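Local coordinates for protein monovalent Na+/H+ antiporter subunit A (Dietzia sp. DQ12-45-1b, PDB 7D3U) that probably exchanges sodium ions for protons across the cell membrane as one subunit of the multi-subunit Mrp antiporter complex, at residues L118-D122 with Y248-R252; T135-F139 with T156-V161; T169-M174 with V201-I206; L251-E255 with A486-E490; W263-I268 with V304-V309. One frame throughout, in Å; residues are numbered along the deposited sequence.

Followed from the N terminus, the chain first runs through L118-D122, whose partner Y248-R252 comes only after 125 further residues, so contact 1 closes a long, mostly helical loop. Nested inside that loop and in series with each other are contact 2, between helices 124-142 and 150-164, and contact 3, between helices 166-178 and 196-213. Contact 4 starts on L251 and R252, where contact 1 ends, and ties helix 243-252 to the distant loop after helix 477-484. Within its loop lies contact 5, joining helices 261-284 and 288-308. L250 packs on I206, W263 and V304, linking contacts 1, 3 and 5, while I206 and M174 of contact 3 meet F253 of contact 4.

Contact 1: residues L118-D122 with Y248-R252; sequences LVLAD and YLLLR
V119 lays its CG1 methyl squarely over one face of the Y248 ring, 4.0 Å from the centroid and only 8° off the ring normal. This CH-pi contact is the dense part of the interface. The ring arrives there because CG of Y248 stands opposite its backbone N (chi1 164°), which sends the aromatic group across to the end of helix 102-119. Along one side of the ring, CE2 of Y248 comes 3.5 Å from L118 O, which lies oblique to the ring, and CD2 of Y248 is 4.4 Å from CG of L118. At the phenol end, OH of Y248 comes 2.9 Å from V119 O.

Beyond L120, where the chain leaves helical geometry, the fit is looser. R252, bent at chi2 and chi3, brings NH1 to 3.7 Å from A121 O. D122 OD1 lies near the guanidinium plane, at 4.4 Å from NH1 of R252, too far for a salt bridge. Both charges have firmer partners: R252 pairs with D70, and D122 binds R66 and S184. All the touching residues are buried. Helix 71-94 packs on V119 and Y248, with F76 meeting the tyrosine ring, while helix 124-142 covers L118 and helix 288-308 lies beyond L250 and L251.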
# COMPACT_ATOMS: atom_id res chain seq x y z
N LEU B 118 -29.29 -11.57 25.31
CA LEU B 118 -30.08 -11.72 24.10
C LEU B 118 -31.57 -11.70 24.40
O LEU B 118 -32.34 -11.02 23.71
CB LEU B 118 -29.70 -13.01 23.38
CG LEU B 118 -30.55 -13.43 22.19
CD1 LEU B 118 -30.65 -12.30 21.18
CD2 LEU B 118 -29.96 -14.65 21.54
N VAL B 119 -32.01 -12.43 25.43
CA VAL B 119 -33.43 -12.46 25.74
C VAL B 119 -33.87 -11.16 26.42
O VAL B 119 -35.02 -10.75 26.29
CB VAL B 119 -33.78 -13.69 26.60
CG1 VAL B 119 -33.62 -14.96 25.79
CG2 VAL B 119 -32.90 -13.74 27.82
N LEU B 120 -32.97 -10.51 27.14
CA LEU B 120 -33.23 -9.20 27.74
C LEU B 120 -32.78 -8.07 26.83
O LEU B 120 -32.02 -7.20 27.24
CB LEU B 120 -32.55 -9.11 29.10
CG LEU B 120 -33.11 -9.98 30.21
CD1 LEU B 120 -32.43 -9.67 31.52
CD2 LEU B 120 -34.60 -9.76 30.32
N ALA B 121 -33.25 -8.05 25.59
CA ALA B 121 -32.81 -7.07 24.61
C ALA B 121 -34.02 -6.34 24.05
O ALA B 121 -34.83 -6.94 23.35
CB ALA B 121 -32.01 -7.73 23.49
N ASP B 122 -34.13 -5.05 24.37
CA ASP B 122 -35.15 -4.20 23.77
C ASP B 122 -34.61 -3.37 22.62
O ASP B 122 -35.41 -2.83 21.84
CB ASP B 122 -35.76 -3.27 24.82
CG ASP B 122 -37.15 -2.81 24.44
OD1 ASP B 122 -37.78 -3.47 23.59
OD2 ASP B 122 -37.61 -1.80 25.00
N TYR B 248 -36.26 -18.01 20.16
CA TYR B 248 -36.66 -16.78 20.82
C TYR B 248 -36.73 -15.63 19.83
O TYR B 248 -37.57 -14.74 19.96
CB TYR B 248 -35.69 -16.44 21.96
CG TYR B 248 -35.83 -15.00 22.41
CD1 TYR B 248 -36.85 -14.61 23.25
CD2 TYR B 248 -34.93 -14.03 21.97
CE1 TYR B 248 -36.99 -13.31 23.66
CE2 TYR B 248 -35.06 -12.72 22.37
CZ TYR B 248 -36.09 -12.36 23.22
OH TYR B 248 -36.22 -11.06 23.62
N LEU B 249 -35.83 -15.62 18.84
CA LEU B 249 -35.90 -14.58 17.83
C LEU B 249 -37.16 -14.71 16.98
O LEU B 249 -37.79 -13.70 16.64
CB LEU B 249 -34.66 -14.63 16.94
CG LEU B 249 -34.51 -13.43 16.00
CD1 LEU B 249 -34.07 -12.21 16.78
CD2 LEU B 249 -33.52 -13.75 14.89
N LEU B 250 -37.55 -15.94 16.64
CA LEU B 250 -38.78 -16.14 15.90
C LEU B 250 -40.01 -15.82 16.75
O LEU B 250 -41.04 -15.42 16.21
CB LEU B 250 -38.86 -17.58 15.39
CG LEU B 250 -37.79 -17.93 14.36
CD1 LEU B 250 -38.07 -19.28 13.73
CD2 LEU B 250 -37.72 -16.86 13.29
N LEU B 251 -39.91 -16.00 18.06
CA LEU B 251 -41.04 -15.70 18.94
C LEU B 251 -41.18 -14.20 19.16
O LEU B 251 -42.30 -13.68 19.22
CB LEU B 251 -40.88 -16.42 20.27
CG LEU B 251 -41.63 -17.74 20.43
CD1 LEU B 251 -41.06 -18.54 21.57
CD2 LEU B 251 -43.10 -17.47 20.65
N ARG B 252 -40.05 -13.49 19.28
CA ARG B 252 -40.10 -12.05 19.50
C ARG B 252 -40.62 -11.33 18.27
O ARG B 252 -41.54 -10.52 18.36
CB ARG B 252 -38.70 -11.54 19.86
CG ARG B 252 -38.63 -10.04 20.06
CD ARG B 252 -39.65 -9.57 21.08
NE ARG B 252 -39.23 -9.87 22.44
CZ ARG B 252 -38.66 -8.99 23.26
NH1 ARG B 252 -38.45 -7.75 22.85
NH2 ARG B 252 -38.31 -9.36 24.48

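Contact 2: residues T135-F139 with T156-V161; sequences TLCSF and TLLVTV
T135 and T160 join the two helices by a single hydrogen bond between side chains, T135 OG1 donating to T160 OG1 over 2.5 Å. The two threonines run past one another in opposite directions, next to the apolar part of the interface. That part is built on L157. Its CD2 methyl sits over one face of the F139 ring, 3.9 Å from the centroid and displaced toward the rim, a CH-pi contact, while its CB touches CD1 of F139 at 3.6 Å. The other branch, CD1 of L157, reaches CD2 of L136 at 4.0 Å and also lies near OG1 of T135, so one leucine spans the apolar and polar halves.

The next shell fixes the polar pair. With chi1 of 64°, T160 turns its OG1 back over its own helix, where it donates to T156 O at 2.7 Å. That carbonyl accepts from T160 N as well, the two donors approaching from opposite faces of its plane. OG1 of T160 is therefore gripped twice, accepting from T135 and donating to T156.

The segments run antiparallel at 165°, their axes 9.5 Å apart, as expected of a transmembrane helical hairpin made from successive helices 124-142 and 150-164. K213 of helix 196-213 touches both T135 and T160. Helix 102-119 packs on S138 through F111, and subunit D packs against L136, L157 and V161.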
# COMPACT_ATOMS: atom_id res chain seq x y z
N THR B 135 -22.67 -16.73 19.70
CA THR B 135 -22.04 -17.52 18.65
C THR B 135 -20.54 -17.65 18.87
O THR B 135 -19.96 -18.71 18.63
CB THR B 135 -22.37 -16.96 17.27
OG1 THR B 135 -21.93 -17.87 16.27
CG2 THR B 135 -21.70 -15.62 17.02
N LEU B 136 -19.89 -16.60 19.39
CA LEU B 136 -18.46 -16.68 19.66
C LEU B 136 -18.17 -17.59 20.84
O LEU B 136 -17.23 -18.39 20.80
CB LEU B 136 -17.89 -15.28 19.92
CG LEU B 136 -17.34 -14.51 18.72
CD1 LEU B 136 -16.45 -13.38 19.21
CD2 LEU B 136 -16.57 -15.44 17.80
N CYS B 137 -18.96 -17.47 21.91
CA CYS B 137 -18.78 -18.35 23.05
C CYS B 137 -19.01 -19.81 22.66
O CYS B 137 -18.30 -20.70 23.14
CB CYS B 137 -19.72 -17.95 24.18
SG CYS B 137 -19.84 -19.17 25.48
N SER B 138 -19.96 -20.06 21.77
CA SER B 138 -20.19 -21.43 21.31
C SER B 138 -19.04 -21.92 20.45
O SER B 138 -18.63 -23.08 20.57
CB SER B 138 -21.50 -21.51 20.54
OG SER B 138 -21.70 -22.82 20.06
N PHE B 139 -18.52 -21.07 19.57
CA PHE B 139 -17.34 -21.45 18.80
C PHE B 139 -16.19 -21.84 19.71
O PHE B 139 -15.54 -22.86 19.50
CB PHE B 139 -16.93 -20.30 17.87
CG PHE B 139 -15.54 -20.44 17.33
CD1 PHE B 139 -15.28 -21.29 16.27
CD2 PHE B 139 -14.49 -19.72 17.87
CE1 PHE B 139 -14.00 -21.41 15.76
CE2 PHE B 139 -13.22 -19.84 17.36
CZ PHE B 139 -12.97 -20.69 16.31
N THR B 156 -19.40 -24.38 12.64
CA THR B 156 -20.45 -23.80 13.48
C THR B 156 -20.39 -22.28 13.45
O THR B 156 -21.42 -21.62 13.26
CB THR B 156 -20.32 -24.31 14.91
OG1 THR B 156 -20.86 -25.63 14.99
CG2 THR B 156 -21.05 -23.40 15.88
N LEU B 157 -19.20 -21.71 13.62
CA LEU B 157 -19.07 -20.26 13.58
C LEU B 157 -19.48 -19.71 12.22
O LEU B 157 -20.20 -18.71 12.14
CB LEU B 157 -17.64 -19.84 13.92
CG LEU B 157 -17.41 -18.34 14.07
CD1 LEU B 157 -18.38 -17.76 15.08
CD2 LEU B 157 -15.98 -18.05 14.47
N LEU B 158 -19.05 -20.37 11.14
CA LEU B 158 -19.38 -19.88 9.81
C LEU B 158 -20.88 -19.91 9.55
O LEU B 158 -21.45 -18.94 9.04
CB LEU B 158 -18.64 -20.70 8.75
CG LEU B 158 -17.19 -20.29 8.49
CD1 LEU B 158 -16.56 -21.20 7.46
CD2 LEU B 158 -17.13 -18.84 8.04
N VAL B 159 -21.54 -21.01 9.91
CA VAL B 159 -22.96 -21.15 9.61
C VAL B 159 -23.79 -20.24 10.51
O VAL B 159 -24.78 -19.65 10.07
CB VAL B 159 -23.40 -22.62 9.72
CG1 VAL B 159 -24.88 -22.75 9.45
CG2 VAL B 159 -22.62 -23.46 8.72
N THR B 160 -23.41 -20.10 11.78
CA THR B 160 -24.18 -19.25 12.68
C THR B 160 -23.82 -17.77 12.55
O THR B 160 -24.52 -16.94 13.13
CB THR B 160 -24.00 -19.69 14.13
OG1 THR B 160 -22.63 -19.52 14.51
CG2 THR B 160 -24.40 -21.14 14.29
N VAL B 161 -22.77 -17.43 11.81
CA VAL B 161 -22.53 -16.03 11.47
C VAL B 161 -23.19 -15.67 10.14
O VAL B 161 -23.76 -14.59 10.01
CB VAL B 161 -21.02 -15.75 11.45
CG1 VAL B 161 -20.69 -14.62 10.49
CG2 VAL B 161 -20.54 -15.41 12.85

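Contact 3: residues T169-M174 with V201-I206; sequences TAAALM and VIAVLI. With LMT (dodecyl-beta-D-maltoside), chain C.
An antiparallel packing of transmembrane helices 166-178 and 196-213, with a detergent molecule along one side, brings A170 against I202, L205 and I206. The segment axes pass 9.6 Å apart at 153°, and the side chains meet through carbon and sulfur atoms, with no hydrogen bond across. A170 lies where the backbones are nearest: its CB meets CG1 of I206 at 4.0 Å and lies beside CB of L205.

One turn on from A170, L173 and I202 slide past each other in opposite directions. With its chain folded at chi2 (-52°), I202 puts its CD1 methyl 3.7 Å from CB of L173, while its other branch, CG2, faces SD of M174 at 4.2 Å. L205 crosses T169 at about a right angle, CD1 of L205 lying 3.6 Å from CG2 of T169. The same methyl also touches CD1 of L173.

F253 and W192 cover M174, and helix 261-284 lies against I206 through W263. Subunit D packs on T169 and L173, and its L400 carbonyl is hydrogen-bonded to the bound dodecyl-beta-D-maltoside. This detergent sets its sugar oxygen O6' beside L173 and V201, and its alkyl carbon C7 lies 3.7 Å from CG2 of T169.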
# COMPACT_ATOMS: atom_id res chain seq x y z
N THR B 169 -28.41 -7.34 8.82
CA THR B 169 -29.08 -6.67 7.71
C THR B 169 -30.52 -6.33 8.06
O THR B 169 -31.01 -5.24 7.75
CB THR B 169 -29.02 -7.53 6.46
OG1 THR B 169 -27.65 -7.81 6.14
CG2 THR B 169 -29.64 -6.79 5.28
N ALA B 170 -31.22 -7.26 8.73
CA ALA B 170 -32.58 -6.97 9.16
C ALA B 170 -32.62 -5.82 10.16
O ALA B 170 -33.49 -4.95 10.08
CB ALA B 170 -33.22 -8.22 9.76
N ALA B 171 -31.67 -5.80 11.09
CA ALA B 171 -31.61 -4.71 12.07
C ALA B 171 -31.35 -3.38 11.39
O ALA B 171 -32.01 -2.38 11.70
CB ALA B 171 -30.52 -5.00 13.10
N ALA B 172 -30.40 -3.33 10.46
CA ALA B 172 -30.10 -2.08 9.77
C ALA B 172 -31.28 -1.63 8.92
O ALA B 172 -31.57 -0.43 8.85
CB ALA B 172 -28.85 -2.25 8.92
N LEU B 173 -31.98 -2.56 8.28
CA LEU B 173 -33.15 -2.20 7.50
C LEU B 173 -34.25 -1.63 8.38
O LEU B 173 -34.86 -0.61 8.05
CB LEU B 173 -33.67 -3.42 6.73
CG LEU B 173 -32.93 -3.74 5.43
CD1 LEU B 173 -33.32 -5.12 4.94
CD2 LEU B 173 -33.23 -2.69 4.39
N MET B 174 -34.51 -2.27 9.53
CA MET B 174 -35.53 -1.77 10.43
C MET B 174 -35.13 -0.45 11.06
O MET B 174 -35.99 0.35 11.44
CB MET B 174 -35.83 -2.81 11.51
CG MET B 174 -36.50 -4.06 10.97
SD MET B 174 -36.83 -5.27 12.26
CE MET B 174 -35.18 -5.55 12.89
N VAL B 201 -39.20 -9.13 3.01
CA VAL B 201 -37.74 -9.18 3.05
C VAL B 201 -37.26 -9.38 4.48
O VAL B 201 -36.35 -10.19 4.74
CB VAL B 201 -37.15 -7.90 2.43
CG1 VAL B 201 -35.71 -7.70 2.88
CG2 VAL B 201 -37.23 -7.97 0.91
N ILE B 202 -37.85 -8.66 5.43
CA ILE B 202 -37.43 -8.79 6.82
C ILE B 202 -37.74 -10.18 7.35
O ILE B 202 -36.95 -10.77 8.10
CB ILE B 202 -38.08 -7.69 7.68
CG1 ILE B 202 -37.52 -6.32 7.29
CG2 ILE B 202 -37.82 -7.94 9.15
CD1 ILE B 202 -36.02 -6.26 7.29
N ALA B 203 -38.88 -10.75 6.95
CA ALA B 203 -39.23 -12.09 7.38
C ALA B 203 -38.25 -13.11 6.84
O ALA B 203 -37.82 -14.02 7.56
CB ALA B 203 -40.65 -12.43 6.93
N VAL B 204 -37.86 -12.98 5.57
CA VAL B 204 -36.89 -13.91 5.00
C VAL B 204 -35.55 -13.78 5.70
O VAL B 204 -34.91 -14.78 6.06
CB VAL B 204 -36.77 -13.69 3.48
CG1 VAL B 204 -35.48 -14.30 2.96
CG2 VAL B 204 -37.96 -14.29 2.77
N LEU B 205 -35.10 -12.54 5.93
CA LEU B 205 -33.81 -12.34 6.58
C LEU B 205 -33.81 -12.90 8.00
O LEU B 205 -32.84 -13.54 8.41
CB LEU B 205 -33.47 -10.85 6.61
CG LEU B 205 -33.06 -10.23 5.27
CD1 LEU B 205 -32.66 -8.79 5.47
CD2 LEU B 205 -31.92 -11.02 4.65
N ILE B 206 -34.89 -12.70 8.75
CA ILE B 206 -34.91 -13.17 10.13
C ILE B 206 -35.09 -14.68 10.19
O ILE B 206 -34.52 -15.34 11.06
CB ILE B 206 -35.99 -12.42 10.91
CG1 ILE B 206 -35.43 -11.08 11.39
CG2 ILE B 206 -36.47 -13.23 12.10
CD1 ILE B 206 -36.49 -10.11 11.80
C1B LMT C . -35.77 -0.07 0.67
C2B LMT C . -35.47 1.25 -0.05
C3B LMT C . -34.32 2.00 0.65
C4B LMT C . -34.56 2.01 2.18
C5B LMT C . -34.65 0.55 2.66
C6B LMT C . -35.83 0.40 3.61
O1B LMT C . -35.86 -1.07 -0.28
O2B LMT C . -35.11 0.92 -1.33
O3B LMT C . -34.16 3.26 0.14
O4' LMT C . -33.51 2.63 2.82
O5B LMT C . -34.76 -0.36 1.59
O6B LMT C . -36.66 1.48 3.52
C1' LMT C . -35.51 -4.58 -1.67
C2' LMT C . -37.02 -4.30 -1.45
C3' LMT C . -37.27 -2.82 -1.05
C4' LMT C . -36.40 -2.32 0.12
C5' LMT C . -35.19 -3.27 0.33
C6' LMT C . -35.33 -4.34 1.39
O1' LMT C . -35.20 -5.88 -1.37
O2' LMT C . -37.67 -4.55 -2.63
O3' LMT C . -38.59 -2.65 -0.72
O5' LMT C . -34.65 -3.75 -0.89
O6' LMT C . -34.07 -4.58 1.84
C1 LMT C . -33.88 -6.25 -1.67
C2 LMT C . -33.33 -6.78 -0.38
C3 LMT C . -31.84 -6.84 -0.26
C4 LMT C . -31.50 -6.36 1.12
C5 LMT C . -30.09 -6.72 1.47
C6 LMT C . -29.88 -8.19 1.50
C7 LMT C . -28.57 -8.50 2.16
C8 LMT C . -28.48 -9.96 2.43
C9 LMT C . -27.30 -10.35 3.26
C10 LMT C . -27.11 -11.83 3.10
C11 LMT C . -25.97 -12.32 3.93
C12 LMT C . -25.73 -13.78 3.73

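Contact 4: residues L251-E255 with A486-E490; sequences LRFSE and ASIGE
E255 runs beside the loop 486-490, and its side chain meets the backbone of the loop at several points. CB lies against S487 O at 3.2 Å and also faces CA of I488. CG, placed opposite the backbone N by a chi1 of 177°, passes N of G489 at 4.2 Å. The chain then continues extended, and OE1 ends 4.1 Å from A486 O, another acceptor, and makes no hydrogen bond with the loop.

The remaining contacts also lack hydrogen bonds across the interface. S254 directs its OG to CG2 of I488, the branch lying beside the isoleucine backbone N. L251 covers S487 with its CD2 methyl, 3.6 Å from OG of S487, and the serine hydroxyl is held weakly by A484 O. CB of S487 rests on L251 O at 3.3 Å. M315 of helix 312-341 packs on L251, S254, S487 and I488, and L187 and V188 lie against E255. The guanidinium of R252 points to D70 instead of this loop.

The arrangement is a close backbone-to-backbone meeting of a loop with a helix end, joining the irregular stretch after helix 477-484 to the C-terminal end of transmembrane helix 243-252, 231 residues apart in the chain.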
# COMPACT_ATOMS: atom_id res chain seq x y z
N LEU B 251 -39.91 -16.00 18.06
CA LEU B 251 -41.04 -15.70 18.94
C LEU B 251 -41.18 -14.20 19.16
O LEU B 251 -42.30 -13.68 19.22
CB LEU B 251 -40.88 -16.42 20.27
CG LEU B 251 -41.63 -17.74 20.43
CD1 LEU B 251 -41.06 -18.54 21.57
CD2 LEU B 251 -43.10 -17.47 20.65
N ARG B 252 -40.05 -13.49 19.28
CA ARG B 252 -40.10 -12.05 19.50
C ARG B 252 -40.62 -11.33 18.27
O ARG B 252 -41.54 -10.52 18.36
CB ARG B 252 -38.70 -11.54 19.86
CG ARG B 252 -38.63 -10.04 20.06
CD ARG B 252 -39.65 -9.57 21.08
NE ARG B 252 -39.23 -9.87 22.44
CZ ARG B 252 -38.66 -8.99 23.26
NH1 ARG B 252 -38.45 -7.75 22.85
NH2 ARG B 252 -38.31 -9.36 24.48
N PHE B 253 -40.06 -11.63 17.10
CA PHE B 253 -40.45 -10.97 15.87
C PHE B 253 -41.78 -11.47 15.32
O PHE B 253 -42.21 -11.00 14.27
CB PHE B 253 -39.36 -11.13 14.81
CG PHE B 253 -38.27 -10.12 14.92
CD1 PHE B 253 -38.40 -8.88 14.33
CD2 PHE B 253 -37.11 -10.40 15.63
CE1 PHE B 253 -37.39 -7.94 14.43
CE2 PHE B 253 -36.10 -9.47 15.73
CZ PHE B 253 -36.25 -8.24 15.13
N SER B 254 -42.43 -12.41 15.99
CA SER B 254 -43.71 -12.90 15.53
C SER B 254 -44.85 -11.94 15.82
O SER B 254 -45.98 -12.19 15.37
CB SER B 254 -44.02 -14.27 16.15
OG SER B 254 -45.29 -14.73 15.74
N GLU B 255 -44.60 -10.85 16.54
CA GLU B 255 -45.64 -9.85 16.76
C GLU B 255 -45.93 -9.06 15.49
O GLU B 255 -47.09 -8.68 15.26
CB GLU B 255 -45.23 -8.90 17.88
CG GLU B 255 -46.23 -7.78 18.13
CD GLU B 255 -46.02 -7.11 19.47
OE1 GLU B 255 -44.91 -7.22 20.03
OE2 GLU B 255 -46.98 -6.48 19.98
N ALA B 486 -47.38 -11.57 24.67
CA ALA B 486 -46.30 -10.61 24.48
C ALA B 486 -45.39 -10.98 23.32
O ALA B 486 -44.61 -10.13 22.88
CB ALA B 486 -45.46 -10.49 25.76
N SER B 487 -45.46 -12.21 22.83
CA SER B 487 -44.71 -12.58 21.63
C SER B 487 -45.44 -12.13 20.37
O SER B 487 -44.80 -11.66 19.42
CB SER B 487 -44.48 -14.09 21.60
OG SER B 487 -45.41 -14.72 20.73
N ILE B 488 -46.76 -12.27 20.35
CA ILE B 488 -47.58 -11.69 19.29
C ILE B 488 -48.64 -10.80 19.94
O ILE B 488 -48.68 -10.67 21.17
CB ILE B 488 -48.23 -12.77 18.40
CG1 ILE B 488 -49.34 -13.50 19.15
CG2 ILE B 488 -47.19 -13.76 17.92
CD1 ILE B 488 -49.92 -14.63 18.35
N GLY B 489 -49.50 -10.20 19.12
CA GLY B 489 -50.47 -9.24 19.62
C GLY B 489 -51.51 -9.82 20.55
O GLY B 489 -51.52 -9.50 21.75
N GLU B 490 -52.39 -10.67 20.03
CA GLU B 490 -53.50 -11.18 20.80
C GLU B 490 -53.02 -12.16 21.87
O GLU B 490 -51.85 -12.54 21.93
CB GLU B 490 -54.52 -11.86 19.89
CG GLU B 490 -54.61 -11.25 18.50
CD GLU B 490 -55.25 -12.18 17.49
OE1 GLU B 490 -56.26 -12.84 17.84
OE2 GLU B 490 -54.75 -12.26 16.35

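Contact 5: residues W263-I268 with V304-V309; sequences WNLLLI and VATIGV. With LMT (dodecyl-beta-D-maltoside), chain V.
L267 and I268 bracket the backbone at G308 with side chains that come from successive positions of helix 261-284. L267 points toward the facing helix, its CB 3.5 Å from CA of G308 and 4.0 Å from V304 O. I268 starts beside the interface and divides its branches. CG1, which stands opposite its own carbonyl carbon (chi1 -76°), turns inward to C of G308 at 3.7 Å and carries CD1 on to 4.4 Å from CG2 of V309. CG2 turns the other way and lies 3.7 Å from the alkyl carbon C10 of a bound dodecyl-beta-D-maltoside, so one isoleucine serves both the helix interface and the detergent.

G308 has no side chain where its helix faces L267, and the segment axes close to 7.8 Å, running antiparallel at 162°. A305 continues the narrow part one turn earlier, its CA 4.3 Å from CA of I268. The indole of W263 lies oblique to G308, its NE1 approaching CA of the glycine, and CB of N264 borders the same detergent chain.

Helix 243-252 packs against this pair, L250 meeting W263 and V304 while I247 and L251 touch I307. Helix 312-341 flanks I307 and V309 through A318 and A314, and helix 196-213 covers W263 with A203 and I206.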
# COMPACT_ATOMS: atom_id res chain seq x y z
N TRP B 263 -43.39 -15.39 5.41
CA TRP B 263 -42.93 -15.83 6.72
C TRP B 263 -43.59 -17.14 7.11
O TRP B 263 -42.92 -18.10 7.52
CB TRP B 263 -43.22 -14.76 7.77
CG TRP B 263 -43.17 -15.22 9.19
CD1 TRP B 263 -44.15 -15.88 9.88
CD2 TRP B 263 -42.11 -15.01 10.12
NE1 TRP B 263 -43.75 -16.11 11.17
CE2 TRP B 263 -42.50 -15.58 11.34
CE3 TRP B 263 -40.85 -14.39 10.04
CZ2 TRP B 263 -41.68 -15.56 12.47
CZ3 TRP B 263 -40.05 -14.38 11.15
CH2 TRP B 263 -40.46 -14.96 12.35
N ASN B 264 -44.92 -17.20 7.01
CA ASN B 264 -45.65 -18.42 7.34
C ASN B 264 -45.12 -19.60 6.54
O ASN B 264 -44.86 -20.67 7.10
CB ASN B 264 -47.14 -18.23 7.07
CG ASN B 264 -47.82 -17.43 8.16
OD1 ASN B 264 -47.27 -17.24 9.24
ND2 ASN B 264 -49.03 -16.97 7.88
N LEU B 265 -44.92 -19.42 5.23
CA LEU B 265 -44.46 -20.52 4.40
C LEU B 265 -43.04 -20.93 4.75
O LEU B 265 -42.76 -22.11 5.01
CB LEU B 265 -44.57 -20.14 2.93
CG LEU B 265 -44.04 -21.18 1.94
CD1 LEU B 265 -45.09 -21.49 0.89
CD2 LEU B 265 -42.76 -20.69 1.28
N LEU B 266 -42.11 -19.96 4.77
CA LEU B 266 -40.71 -20.27 5.02
C LEU B 266 -40.51 -20.87 6.40
O LEU B 266 -39.56 -21.63 6.61
CB LEU B 266 -39.87 -19.01 4.86
CG LEU B 266 -38.35 -19.18 4.90
CD1 LEU B 266 -37.92 -20.26 3.93
CD2 LEU B 266 -37.67 -17.87 4.58
N LEU B 267 -41.37 -20.54 7.36
CA LEU B 267 -41.27 -21.15 8.68
C LEU B 267 -41.87 -22.55 8.68
O LEU B 267 -41.21 -23.51 9.07
CB LEU B 267 -41.96 -20.27 9.71
CG LEU B 267 -41.19 -19.12 10.34
CD1 LEU B 267 -40.87 -18.08 9.29
CD2 LEU B 267 -41.94 -18.49 11.50
N ILE B 268 -43.13 -22.67 8.25
CA ILE B 268 -43.84 -23.94 8.36
C ILE B 268 -43.14 -25.03 7.55
O ILE B 268 -42.82 -26.10 8.07
CB ILE B 268 -45.30 -23.77 7.91
CG1 ILE B 268 -46.11 -23.05 8.99
CG2 ILE B 268 -45.92 -25.12 7.60
CD1 ILE B 268 -47.55 -22.84 8.62
N VAL B 304 -40.29 -24.43 15.36
CA VAL B 304 -40.34 -23.34 14.40
C VAL B 304 -41.55 -23.50 13.49
O VAL B 304 -42.12 -22.52 13.01
CB VAL B 304 -39.04 -23.24 13.59
CG1 VAL B 304 -37.91 -22.73 14.47
CG2 VAL B 304 -38.70 -24.55 12.95
N ALA B 305 -42.00 -24.74 13.27
CA ALA B 305 -43.21 -24.94 12.49
C ALA B 305 -44.44 -24.42 13.23
O ALA B 305 -45.23 -23.65 12.68
CB ALA B 305 -43.38 -26.42 12.15
N THR B 306 -44.60 -24.82 14.50
CA THR B 306 -45.75 -24.32 15.24
C THR B 306 -45.63 -22.84 15.56
O THR B 306 -46.62 -22.22 15.95
CB THR B 306 -45.96 -25.10 16.54
OG1 THR B 306 -46.98 -24.45 17.31
CG2 THR B 306 -44.70 -25.11 17.36
N ILE B 307 -44.44 -22.25 15.41
CA ILE B 307 -44.33 -20.80 15.46
C ILE B 307 -44.81 -20.18 14.16
O ILE B 307 -45.58 -19.21 14.16
CB ILE B 307 -42.88 -20.39 15.78
CG1 ILE B 307 -42.61 -20.51 17.27
CG2 ILE B 307 -42.61 -18.97 15.31
CD1 ILE B 307 -41.16 -20.33 17.63
N GLY B 308 -44.37 -20.74 13.03
CA GLY B 308 -44.82 -20.26 11.74
C GLY B 308 -46.30 -20.41 11.51
O GLY B 308 -46.84 -19.75 10.61
N VAL B 309 -46.97 -21.26 12.28
CA VAL B 309 -48.43 -21.26 12.27
C VAL B 309 -48.96 -19.85 12.54
O VAL B 309 -49.89 -19.38 11.87
CB VAL B 309 -48.99 -22.28 13.28
CG1 VAL B 309 -50.45 -22.00 13.57
CG2 VAL B 309 -48.81 -23.69 12.75
C1 LMT V . -54.16 -16.87 3.88
C2 LMT V . -52.68 -16.80 4.07
C3 LMT V . -51.86 -17.61 3.13
C4 LMT V . -50.52 -17.85 3.78
C5 LMT V . -49.74 -18.86 3.01
C6 LMT V . -49.00 -19.80 3.90
C7 LMT V . -48.67 -21.05 3.15
C8 LMT V . -48.28 -22.11 4.13
C9 LMT V . -48.50 -23.50 3.64
C10 LMT V . -48.29 -24.43 4.81
C11 LMT V . -48.53 -25.85 4.43
C12 LMT V . -47.28 -26.65 4.44